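Local coordinates for japanin (Rhipicephalus appendiculatus, PDB 4BOE), which binds cholesterol in its lipocalin pocket and, as a tick salivary protein, modulates the host immune response, blocking the differentiation of dendritic cells from monocytes, at residues L12-K20 against F134-V144; T58-K66 against R75-R83. One frame throughout, in Å; residues are numbered along the deposited sequence. Where two conformers were deposited one is given.

In the fold
Interactions 1 and 2 are both antiparallel pairings in the curled sheet of the lipocalin barrel, set on opposite sides of the chain's centre, with cholesterol touched by both. Their centres lie about 20 Å apart, and along the chain interaction 2 falls inside the long loop closed by interaction 1. Each is partly buried. In interaction 1 a short late strand, 141-143, adds to the first strand, 12-18, beside the disulfide of C138, just past helix 128-137; four backbone N-H...O bonds and one serine hydroxyl join the two segments. Interaction 2 is a hairpin between neighbouring strands, with valines and a phenylalanine on its pocket side and long polar chains on its other side.

Interaction 1: residues L12-K20 against F134-V144; sequences LYLAGHSSK and FYTICPDPVPV. With NAG (2-acetamido-2-deoxy-beta-D-glucopyranose), chain B; CLR (cholesterol), chain C.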
loop_
_atom_site.group_PDB
_atom_site.type_symbol
_atom_site.label_atom_id
_atom_site.label_comp_id
_atom_site.label_asym_id
_atom_site.label_seq_id
_atom_site.Cartn_x
_atom_site.Cartn_y
_atom_site.Cartn_z
ATOM N N LEU A 12 6.061 -2.099 3.654
ATOM C CA LEU A 12 5.470 -2.341 2.343
ATOM C C LEU A 12 5.528 -1.068 1.516
ATOM O O LEU A 12 5.247 0.001 2.023
ATOM C CB LEU A 12 4.023 -2.791 2.484
ATOM C CG LEU A 12 3.747 -4.116 3.151
ATOM C CD1 LEU A 12 2.264 -4.245 3.475
ATOM C CD2 LEU A 12 4.175 -5.276 2.230
ATOM N N TYR A 13 5.845 -1.203 0.227
ATOM C CA TYR A 13 5.989 -0.112 -0.711
ATOM C C TYR A 13 4.971 -0.232 -1.811
ATOM O O TYR A 13 4.804 -1.319 -2.367
ATOM C CB TYR A 13 7.381 -0.145 -1.353
ATOM C CG TYR A 13 8.502 -0.102 -0.346
ATOM C CD1 TYR A 13 8.950 -1.267 0.283
ATOM C CD2 TYR A 13 9.074 1.102 0.031
ATOM C CE1 TYR A 13 9.933 -1.225 1.265
ATOM C CE2 TYR A 13 10.095 1.154 0.966
ATOM C CZ TYR A 13 10.509 -0.008 1.605
ATOM O OH TYR A 13 11.525 0.063 2.529
ATOM N N LEU A 14 4.338 0.909 -2.173
ATOM C CA LEU A 14 3.356 0.951 -3.246
ATOM C C LEU A 14 4.084 0.799 -4.578
ATOM O O LEU A 14 4.979 1.577 -4.893
ATOM C CB LEU A 14 2.550 2.268 -3.207
ATOM C CG LEU A 14 1.441 2.406 -4.252
ATOM C CD1 LEU A 14 0.357 1.381 -4.033
ATOM C CD2 LEU A 14 0.889 3.826 -4.233
ATOM N N ALA A 15 3.797 -0.279 -5.283
ATOM C CA ALA A 15 4.475 -0.589 -6.550
ATOM C C ALA A 15 3.575 -0.349 -7.757
ATOM O O ALA A 15 4.064 -0.248 -8.869
ATOM C CB ALA A 15 4.932 -2.034 -6.533
ATOM N N GLY A 16 2.269 -0.274 -7.560
ATOM C CA GLY A 16 1.358 -0.082 -8.675
ATOM C C GLY A 16 -0.019 0.247 -8.162
ATOM O O GLY A 16 -0.346 -0.136 -7.053
ATOM N N HIS A 17 -0.815 0.968 -8.962
ATOM C CA HIS A 17 -2.188 1.304 -8.620
ATOM C C HIS A 17 -3.000 1.633 -9.861
ATOM O O HIS A 17 -2.430 1.862 -10.916
ATOM C CB HIS A 17 -2.270 2.453 -7.612
ATOM C CG HIS A 17 -1.644 3.724 -8.104
ATOM N ND1 HIS A 17 -2.346 4.627 -8.883
ATOM C CD2 HIS A 17 -0.391 4.195 -7.921
ATOM C CE1 HIS A 17 -1.492 5.592 -9.164
ATOM N NE2 HIS A 17 -0.298 5.352 -8.629
ATOM N N SER A 18 -4.319 1.687 -9.722
ATOM C CA SER A 18 -5.234 2.095 -10.807
ATOM C C SER A 18 -5.107 3.616 -10.975
ATOM O O SER A 18 -5.011 4.305 -9.961
ATOM C CB SER A 18 -6.683 1.767 -10.435
ATOM O OG SER A 18 -6.885 0.376 -10.320
ATOM N N SER A 19 -5.033 4.129 -12.219
ATOM C CA SER A 19 -4.867 5.593 -12.479
ATOM C C SER A 19 -5.839 6.493 -11.736
ATOM O O SER A 19 -5.455 7.562 -11.298
ATOM C CB SER A 19 -4.960 5.906 -13.974
ATOM O OG SER A 19 -6.269 5.598 -14.413
ATOM N N LYS A 20 -7.086 6.077 -11.587
ATOM C CA LYS A 20 -8.117 6.867 -10.893
ATOM C C LYS A 20 -7.714 7.276 -9.455
ATOM O O LYS A 20 -8.192 8.300 -8.956
ATOM C CB LYS A 20 -9.435 6.064 -10.865
ATOM C CG LYS A 20 -10.573 6.683 -10.061
ATOM C CD LYS A 20 -11.894 5.948 -10.275
ATOM C CE LYS A 20 -13.051 6.645 -9.595
ATOM N NZ LYS A 20 -13.981 5.679 -8.952
ATOM N N PHE A 134 -1.096 -8.300 -11.620
ATOM C CA PHE A 134 -1.461 -6.891 -11.463
ATOM C C PHE A 134 -2.064 -6.324 -12.762
ATOM O O PHE A 134 -3.136 -5.719 -12.724
ATOM C CB PHE A 134 -0.235 -6.084 -10.974
ATOM C CG PHE A 134 -0.372 -4.596 -11.077
ATOM C CD1 PHE A 134 -1.250 -3.905 -10.254
ATOM C CD2 PHE A 134 0.422 -3.871 -11.951
ATOM C CE1 PHE A 134 -1.354 -2.527 -10.337
ATOM C CE2 PHE A 134 0.289 -2.489 -12.049
ATOM C CZ PHE A 134 -0.628 -1.836 -11.275
ATOM N N TYR A 135 -1.403 -6.554 -13.897
ATOM C CA TYR A 135 -1.902 -6.065 -15.188
ATOM C C TYR A 135 -3.187 -6.774 -15.659
ATOM O O TYR A 135 -3.974 -6.186 -16.383
ATOM C CB TYR A 135 -0.815 -6.107 -16.270
ATOM C CG TYR A 135 0.041 -4.872 -16.268
ATOM C CD1 TYR A 135 1.148 -4.775 -15.445
ATOM C CD2 TYR A 135 -0.310 -3.758 -17.020
ATOM C CE1 TYR A 135 1.911 -3.619 -15.391
ATOM C CE2 TYR A 135 0.471 -2.606 -17.013
ATOM C CZ TYR A 135 1.571 -2.531 -16.175
ATOM O OH TYR A 135 2.340 -1.398 -16.128
ATOM N N THR A 136 -3.431 -7.981 -15.206
ATOM C CA THR A 136 -4.663 -8.691 -15.519
ATOM C C THR A 136 -5.882 -8.128 -14.767
ATOM O O THR A 136 -6.909 -7.832 -15.354
ATOM C CB THR A 136 -4.466 -10.180 -15.198
ATOM O OG1 THR A 136 -3.429 -10.655 -16.037
ATOM C CG2 THR A 136 -5.727 -11.011 -15.406
ATOM N N ILE A 137 -5.760 -8.021 -13.469
ATOM C CA ILE A 137 -6.851 -7.696 -12.552
ATOM C C ILE A 137 -7.199 -6.243 -12.363
ATOM O O ILE A 137 -8.336 -5.932 -11.997
ATOM C CB ILE A 137 -6.425 -8.301 -11.140
ATOM C CG1 ILE A 137 -6.353 -9.826 -11.162
ATOM C CG2 ILE A 137 -7.274 -7.821 -9.975
ATOM C CD1 ILE A 137 -7.592 -10.556 -11.662
ATOM N N CYS A 138 -6.232 -5.382 -12.511
ATOM C CA CYS A 138 -6.310 -3.943 -12.205
ATOM C C CYS A 138 -6.791 -3.104 -13.369
ATOM O O CYS A 138 -6.152 -3.149 -14.402
ATOM C CB CYS A 138 -4.933 -3.465 -11.746
ATOM S SG CYS A 138 -4.924 -1.908 -10.816
ATOM N N PRO A 139 -7.854 -2.275 -13.205
ATOM C CA PRO A 139 -8.220 -1.390 -14.323
ATOM C C PRO A 139 -7.212 -0.238 -14.379
ATOM O O PRO A 139 -6.777 0.237 -13.324
ATOM C CB PRO A 139 -9.619 -0.875 -13.951
ATOM C CG PRO A 139 -9.710 -1.052 -12.494
ATOM C CD PRO A 139 -8.799 -2.137 -12.071
ATOM N N ASP A 140 -6.811 0.173 -15.589
ATOM C CA ASP A 140 -5.888 1.308 -15.798
ATOM C C ASP A 140 -4.642 1.235 -14.912
ATOM O O ASP A 140 -4.350 2.184 -14.184
ATOM C CB ASP A 140 -6.625 2.627 -15.530
ATOM C CG ASP A 140 -7.988 2.770 -16.187
ATOM O OD1 ASP A 140 -8.094 2.506 -17.414
ATOM O OD2 ASP A 140 -8.951 3.137 -15.477
ATOM N N PRO A 141 -3.936 0.090 -14.933
ATOM C CA PRO A 141 -2.756 -0.104 -14.090
ATOM C C PRO A 141 -1.630 0.935 -14.369
ATOM O O PRO A 141 -1.285 1.177 -15.533
ATOM C CB PRO A 141 -2.328 -1.539 -14.434
ATOM C CG PRO A 141 -2.784 -1.734 -15.817
ATOM C CD PRO A 141 -3.960 -0.871 -16.053
ATOM N N VAL A 142 -1.142 1.585 -13.305
ATOM C CA VAL A 142 -0.041 2.538 -13.319
ATOM C C VAL A 142 1.085 1.932 -12.460
ATOM O O VAL A 142 0.920 1.859 -11.238
ATOM C CB VAL A 142 -0.455 3.919 -12.756
ATOM C CG1 VAL A 142 0.751 4.840 -12.644
ATOM C CG2 VAL A 142 -1.539 4.564 -13.606
ATOM N N PRO A 143 2.245 1.572 -13.061
ATOM C CA PRO A 143 3.370 1.120 -12.237
ATOM C C PRO A 143 4.032 2.337 -11.539
ATOM O O PRO A 143 4.012 3.445 -12.073
ATOM C CB PRO A 143 4.317 0.452 -13.249
ATOM C CG PRO A 143 4.073 1.234 -14.549
ATOM C CD PRO A 143 2.650 1.782 -14.477
ATOM N N VAL A 144 4.568 2.138 -10.336
ATOM C CA VAL A 144 5.270 3.198 -9.617
ATOM C C VAL A 144 6.761 2.900 -9.926
ATOM O O VAL A 144 7.259 1.881 -9.477
ATOM C CB VAL A 144 4.974 3.217 -8.089
ATOM C CG1 VAL A 144 5.820 4.290 -7.377
ATOM C CG2 VAL A 144 3.482 3.452 -7.823
HETATM C C1 NAG B . 4.704 -5.866 -16.547
HETATM C C2 NAG B . 6.012 -5.707 -17.321
HETATM C C3 NAG B . 5.824 -4.575 -18.331
HETATM C C4 NAG B . 4.629 -4.872 -19.231
HETATM C C5 NAG B . 3.386 -5.075 -18.370
HETATM C C6 NAG B . 2.152 -5.443 -19.154
HETATM C C7 NAG B . 7.913 -6.361 -15.871
HETATM C C8 NAG B . 8.797 -5.901 -14.751
HETATM N N2 NAG B . 7.117 -5.415 -16.419
HETATM O O3 NAG B . 7.017 -4.451 -19.094
HETATM O O4 NAG B . 4.404 -3.797 -20.141
HETATM O O5 NAG B . 3.616 -6.133 -17.425
HETATM O O6 NAG B . 2.433 -6.421 -20.151
HETATM O O7 NAG B . 7.881 -7.540 -16.230
HETATM C C1 CLR C . -1.228 7.297 -2.751
HETATM C C2 CLR C . -0.935 8.240 -3.916
HETATM C C3 CLR C . -0.911 7.499 -5.236
HETATM C C4 CLR C . -2.217 6.764 -5.453
HETATM C C5 CLR C . -2.606 5.891 -4.279
HETATM C C6 CLR C . -2.968 4.629 -4.476
HETATM C C7 CLR C . -3.369 3.670 -3.401
HETATM C C8 CLR C . -3.706 4.370 -2.090
HETATM C C9 CLR C . -2.637 5.445 -1.788
HETATM C C10 CLR C . -2.560 6.544 -2.895
HETATM C C11 CLR C . -2.791 6.026 -0.370
HETATM C C12 CLR C . -2.903 4.960 0.720
HETATM C C13 CLR C . -4.030 3.947 0.450
HETATM C C14 CLR C . -3.760 3.357 -0.950
HETATM C C15 CLR C . -4.736 2.177 -1.035
HETATM C C16 CLR C . -4.680 1.587 0.375
HETATM C C17 CLR C . -3.985 2.639 1.275
HETATM C C18 CLR C . -5.408 4.631 0.559
HETATM C C19 CLR C . -3.724 7.556 -2.799
HETATM C C20 CLR C . -4.521 2.629 2.718
HETATM C C21 CLR C . -3.821 3.652 3.626
HETATM C C22 CLR C . -4.442 1.218 3.328
HETATM C C23 CLR C . -3.100 0.463 3.161
HETATM C C24 CLR C . -3.130 -0.888 3.810
HETATM C C25 CLR C . -2.007 -1.876 3.582
HETATM C C26 CLR C . -0.859 -1.566 2.654
HETATM C C27 CLR C . -1.599 -2.710 4.771
HETATM O O1 CLR C . -0.752 8.452 -6.296
HETATM O O HOH W 1 -8.634 3.634 -12.693
#
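L14 touches V144 where the lipocalin barrel's first strand, 12-18, receives the short antiparallel strand 141-143. L14 CG meets V144 CG2 at 4.2 Å, while L14 CD2 approaches the sterol. A15 and G16 together face L116 in a classic beta bulge; A15 O still takes V144 N at 2.8 Å. At G16 the bare CA lies 3.7 Å from F134 CZ, the ring meeting the backbone obliquely.

H17 pairs with V142 through both backbone bonds. A chi1 of 60° swings its imidazole toward the sterol, where it is sandwiched: cholesterol C4 sits over the centre of one face, 3.8 Å above the plane, and V142 CB covers the rim of the other, while V144 CG2 lies at the edge. H17 ND1 donates almost straight (171°) to S18 O, which fixes the ring's rotation. S18 OG gives its proton to P139 O in the carbonyl plane and accepts from the backbone N of C114, beside the C138-C114 disulfide. S19 N reaches D140 O at 2.8 Å. Past it, one water accepts from K20 N and donates to D140 OD2, the oxygen that R111 holds in a salt bridge.

Interaction 2: residues T58-K66 against R75-R83; sequences TQAGAFQVK and RVKASDYVR. With CLR (cholesterol), chain C.
V65 and V76 lie side by side and point the same way, V65 CG1 meeting V76 CG2 at 3.9 Å. They belong to an antiparallel beta hairpin of the lipocalin barrel, on the same side of the sheet as F63 and A78. F63 CB rests on the A78 backbone, 3.6 Å from A78 CA. From there its ring leads away from the partner strand: chi1 of 63° sets CG between the backbone N and the carbonyl carbon, and the ring reaches the sterol tail, CE2 coming within 3.7 Å of cholesterol C24. Cholesterol C21 lies over the rim of one face, V65 CG1 is in plane at the edge, and V76 CG1 approaches obliquely. F63 thereby lines the sterol pocket.

On the other side of the sheet, the chains are long and polar. K66 and R75 run alongside each other, touching through their CB atoms, while their like-charged ends stay apart and R75 NE turns to a salt bridge with D91. Q64 and K77 cross obliquely, and Q64 NE2 packs against K77 CE at 3.6 Å; K77 also makes a cation-pi contact with W40. Beneath them the Q64-K77 and K66-R75 pairs are each closed by two backbone hydrogen bonds.

Beyond A78 the strand pairing ends and S79 leads straight into helix 80-85. S79 N donates to A62 O at 3.1 Å, and S79 OG adds a weak bond to the same oxygen. That hydroxyl also accepts from V82 N at 164°, making S79 the helix N-cap. V82 CG2 packs 4.0 Å from G61 CA, bringing the helix's first turn against strand 59-66. The other edge of that strand pairs with strand 40-49, and strand 73-78 continues the barrel to strand 91-98.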
loop_
_atom_site.group_PDB
_atom_site.type_symbol
_atom_site.label_atom_id
_atom_site.label_comp_id
_atom_site.label_asym_id
_atom_site.label_seq_id
_atom_site.Cartn_x
_atom_site.Cartn_y
_atom_site.Cartn_z
ATOM N N THR A 58 9.372 14.327 5.180
ATOM C CA THR A 58 8.492 13.176 4.949
ATOM C C THR A 58 7.126 13.485 5.598
ATOM O O THR A 58 7.072 13.971 6.720
ATOM C CB THR A 58 9.115 11.854 5.494
ATOM O OG1 THR A 58 8.938 11.776 6.889
ATOM C CG2 THR A 58 10.572 11.734 5.215
ATOM N N GLN A 59 6.046 13.182 4.892
ATOM C CA GLN A 59 4.681 13.314 5.395
ATOM C C GLN A 59 4.363 11.984 6.065
ATOM O O GLN A 59 4.784 10.938 5.552
ATOM C CB GLN A 59 3.695 13.529 4.240
ATOM C CG GLN A 59 4.053 14.670 3.311
ATOM C CD GLN A 59 4.163 16.018 3.973
ATOM O OE1 GLN A 59 5.038 16.837 3.647
ATOM N NE2 GLN A 59 3.176 16.354 4.738
ATOM N N ALA A 60 3.618 12.005 7.169
ATOM C CA ALA A 60 3.299 10.786 7.887
ATOM C C ALA A 60 1.894 10.771 8.441
ATOM O O ALA A 60 1.435 11.734 9.025
ATOM C CB ALA A 60 4.303 10.516 9.002
ATOM N N GLY A 61 1.228 9.642 8.268
ATOM C CA GLY A 61 -0.105 9.398 8.740
ATOM C C GLY A 61 -0.072 8.072 9.444
ATOM O O GLY A 61 0.980 7.439 9.532
ATOM N N ALA A 62 -1.203 7.661 9.950
ATOM C CA ALA A 62 -1.329 6.408 10.656
ATOM C C ALA A 62 -2.680 5.806 10.474
ATOM O O ALA A 62 -3.663 6.498 10.192
ATOM C CB ALA A 62 -1.020 6.568 12.116
ATOM N N PHE A 63 -2.687 4.475 10.547
ATOM C CA PHE A 63 -3.893 3.691 10.391
ATOM C C PHE A 63 -3.737 2.353 11.100
ATOM O O PHE A 63 -2.640 1.937 11.447
ATOM C CB PHE A 63 -4.247 3.520 8.893
ATOM C CG PHE A 63 -3.247 2.761 8.053
ATOM C CD1 PHE A 63 -2.129 3.400 7.524
ATOM C CD2 PHE A 63 -3.414 1.406 7.803
ATOM C CE1 PHE A 63 -1.182 2.688 6.784
ATOM C CE2 PHE A 63 -2.453 0.694 7.076
ATOM C CZ PHE A 63 -1.368 1.353 6.535
ATOM N N GLN A 64 -4.833 1.700 11.332
ATOM C CA GLN A 64 -4.811 0.381 11.913
ATOM C C GLN A 64 -5.453 -0.614 10.925
ATOM O O GLN A 64 -6.339 -0.242 10.167
ATOM C CB GLN A 64 -5.570 0.364 13.241
ATOM C CG GLN A 64 -4.928 1.221 14.300
ATOM C CD GLN A 64 -5.629 0.995 15.604
ATOM O OE1 GLN A 64 -5.183 0.236 16.460
ATOM N NE2 GLN A 64 -6.819 1.501 15.695
ATOM N N VAL A 65 -4.990 -1.864 10.953
ATOM C CA VAL A 65 -5.510 -2.936 10.109
ATOM C C VAL A 65 -5.785 -4.199 10.905
ATOM O O VAL A 65 -5.053 -4.553 11.828
ATOM C CB VAL A 65 -4.617 -3.237 8.855
ATOM C CG1 VAL A 65 -4.492 -2.007 7.984
ATOM C CG2 VAL A 65 -3.233 -3.704 9.250
ATOM N N LYS A 66 -6.804 -4.907 10.482
ATOM C CA LYS A 66 -7.209 -6.177 11.057
ATOM C C LYS A 66 -7.411 -7.183 9.929
ATOM O O LYS A 66 -8.104 -6.878 8.969
ATOM C CB LYS A 66 -8.539 -6.025 11.832
ATOM C CG LYS A 66 -8.926 -7.229 12.672
ATOM C CD LYS A 66 -10.288 -7.115 13.312
ATOM C CE LYS A 66 -11.424 -7.189 12.318
ATOM N NZ LYS A 66 -12.734 -7.456 12.979
ATOM N N ARG A 75 -9.545 -5.197 6.991
ATOM C CA ARG A 75 -10.272 -4.107 7.684
ATOM C C ARG A 75 -9.275 -2.966 7.945
ATOM O O ARG A 75 -8.193 -3.231 8.421
ATOM C CB ARG A 75 -10.889 -4.599 9.011
ATOM C CG ARG A 75 -12.333 -5.073 8.903
ATOM C CD ARG A 75 -12.529 -6.297 8.037
ATOM N NE ARG A 75 -13.919 -6.392 7.569
ATOM C CZ ARG A 75 -14.781 -7.379 7.822
ATOM N NH1 ARG A 75 -14.419 -8.425 8.565
ATOM N NH2 ARG A 75 -16.013 -7.331 7.329
ATOM N N VAL A 76 -9.639 -1.725 7.631
ATOM C CA VAL A 76 -8.739 -0.571 7.797
ATOM C C VAL A 76 -9.440 0.495 8.636
ATOM O O VAL A 76 -10.553 0.846 8.306
ATOM C CB VAL A 76 -8.265 -0.013 6.413
ATOM C CG1 VAL A 76 -7.440 1.274 6.564
ATOM C CG2 VAL A 76 -7.487 -1.072 5.627
ATOM N N LYS A 77 -8.822 0.952 9.752
ATOM C CA LYS A 77 -9.325 2.076 10.563
ATOM C C LYS A 77 -8.260 3.158 10.413
ATOM O O LYS A 77 -7.236 3.153 11.086
ATOM C CB LYS A 77 -9.550 1.715 12.048
ATOM C CG LYS A 77 -10.764 0.846 12.273
ATOM C CD LYS A 77 -11.188 0.689 13.753
ATOM C CE LYS A 77 -10.078 0.393 14.722
ATOM N NZ LYS A 77 -10.589 0.080 16.089
ATOM N N ALA A 78 -8.437 3.977 9.417
ATOM C CA ALA A 78 -7.496 5.026 9.094
ATOM C C ALA A 78 -7.793 6.299 9.875
ATOM O O ALA A 78 -8.951 6.598 10.183
ATOM C CB ALA A 78 -7.516 5.321 7.599
ATOM N N SER A 79 -6.732 7.066 10.155
ATOM C CA SER A 79 -6.887 8.351 10.817
ATOM C C SER A 79 -7.779 9.261 9.969
ATOM O O SER A 79 -7.970 9.076 8.759
ATOM C CB SER A 79 -5.530 9.018 11.019
ATOM O OG SER A 79 -4.986 9.407 9.766
ATOM N N ASP A 80 -8.334 10.246 10.622
ATOM C CA ASP A 80 -9.184 11.228 9.959
ATOM C C ASP A 80 -8.435 11.902 8.792
ATOM O O ASP A 80 -9.001 12.090 7.713
ATOM C CB ASP A 80 -9.624 12.259 11.000
ATOM C CG ASP A 80 -10.575 13.265 10.445
ATOM O OD1 ASP A 80 -10.119 14.174 9.719
ATOM O OD2 ASP A 80 -11.788 13.119 10.682
ATOM N N TYR A 81 -7.159 12.245 9.012
ATOM C CA TYR A 81 -6.329 12.866 7.977
ATOM C C TYR A 81 -6.212 11.962 6.738
ATOM O O TYR A 81 -6.359 12.442 5.618
ATOM C CB TYR A 81 -4.909 13.160 8.560
ATOM C CG TYR A 81 -4.044 13.970 7.613
ATOM C CD1 TYR A 81 -3.362 13.361 6.572
ATOM C CD2 TYR A 81 -3.989 15.358 7.705
ATOM C CE1 TYR A 81 -2.691 14.113 5.614
ATOM C CE2 TYR A 81 -3.242 16.111 6.815
ATOM C CZ TYR A 81 -2.570 15.487 5.778
ATOM O OH TYR A 81 -1.893 16.268 4.872
ATOM N N VAL A 82 -5.882 10.670 6.951
ATOM C CA VAL A 82 -5.702 9.685 5.875
ATOM C C VAL A 82 -7.033 9.405 5.158
ATOM O O VAL A 82 -7.056 9.268 3.942
ATOM C CB VAL A 82 -5.036 8.397 6.420
ATOM C CG1 VAL A 82 -5.086 7.260 5.400
ATOM C CG2 VAL A 82 -3.599 8.680 6.865
ATOM N N ARG A 83 -8.139 9.324 5.911
ATOM C CA ARG A 83 -9.470 9.144 5.316
ATOM C C ARG A 83 -9.904 10.387 4.521
ATOM O O ARG A 83 -10.426 10.269 3.415
ATOM C CB ARG A 83 -10.495 8.834 6.403
ATOM C CG ARG A 83 -10.315 7.461 6.989
ATOM C CD ARG A 83 -11.448 7.071 7.922
ATOM N NE ARG A 83 -11.307 7.673 9.251
ATOM C CZ ARG A 83 -12.059 8.649 9.758
ATOM N NH1 ARG A 83 -13.043 9.187 9.041
ATOM N NH2 ARG A 83 -11.829 9.101 10.986
HETATM C C1 CLR C . -1.228 7.297 -2.751
HETATM C C2 CLR C . -0.935 8.240 -3.916
HETATM C C3 CLR C . -0.911 7.499 -5.236
HETATM C C4 CLR C . -2.217 6.764 -5.453
HETATM C C5 CLR C . -2.606 5.891 -4.279
HETATM C C6 CLR C . -2.968 4.629 -4.476
HETATM C C7 CLR C . -3.369 3.670 -3.401
HETATM C C8 CLR C . -3.706 4.370 -2.090
HETATM C C9 CLR C . -2.637 5.445 -1.788
HETATM C C10 CLR C . -2.560 6.544 -2.895
HETATM C C11 CLR C . -2.791 6.026 -0.370
HETATM C C12 CLR C . -2.903 4.960 0.720
HETATM C C13 CLR C . -4.030 3.947 0.450
HETATM C C14 CLR C . -3.760 3.357 -0.950
HETATM C C15 CLR C . -4.736 2.177 -1.035
HETATM C C16 CLR C . -4.680 1.587 0.375
HETATM C C17 CLR C . -3.985 2.639 1.275
HETATM C C18 CLR C . -5.408 4.631 0.559
HETATM C C19 CLR C . -3.724 7.556 -2.799
HETATM C C20 CLR C . -4.521 2.629 2.718
HETATM C C21 CLR C . -3.821 3.652 3.626
HETATM C C22 CLR C . -4.442 1.218 3.328
HETATM C C23 CLR C . -3.100 0.463 3.161
HETATM C C24 CLR C . -3.130 -0.888 3.810
HETATM C C25 CLR C . -2.007 -1.876 3.582
HETATM C C26 CLR C . -0.859 -1.566 2.654
HETATM C C27 CLR C . -1.599 -2.710 4.771
HETATM O O1 CLR C . -0.752 8.452 -6.296
#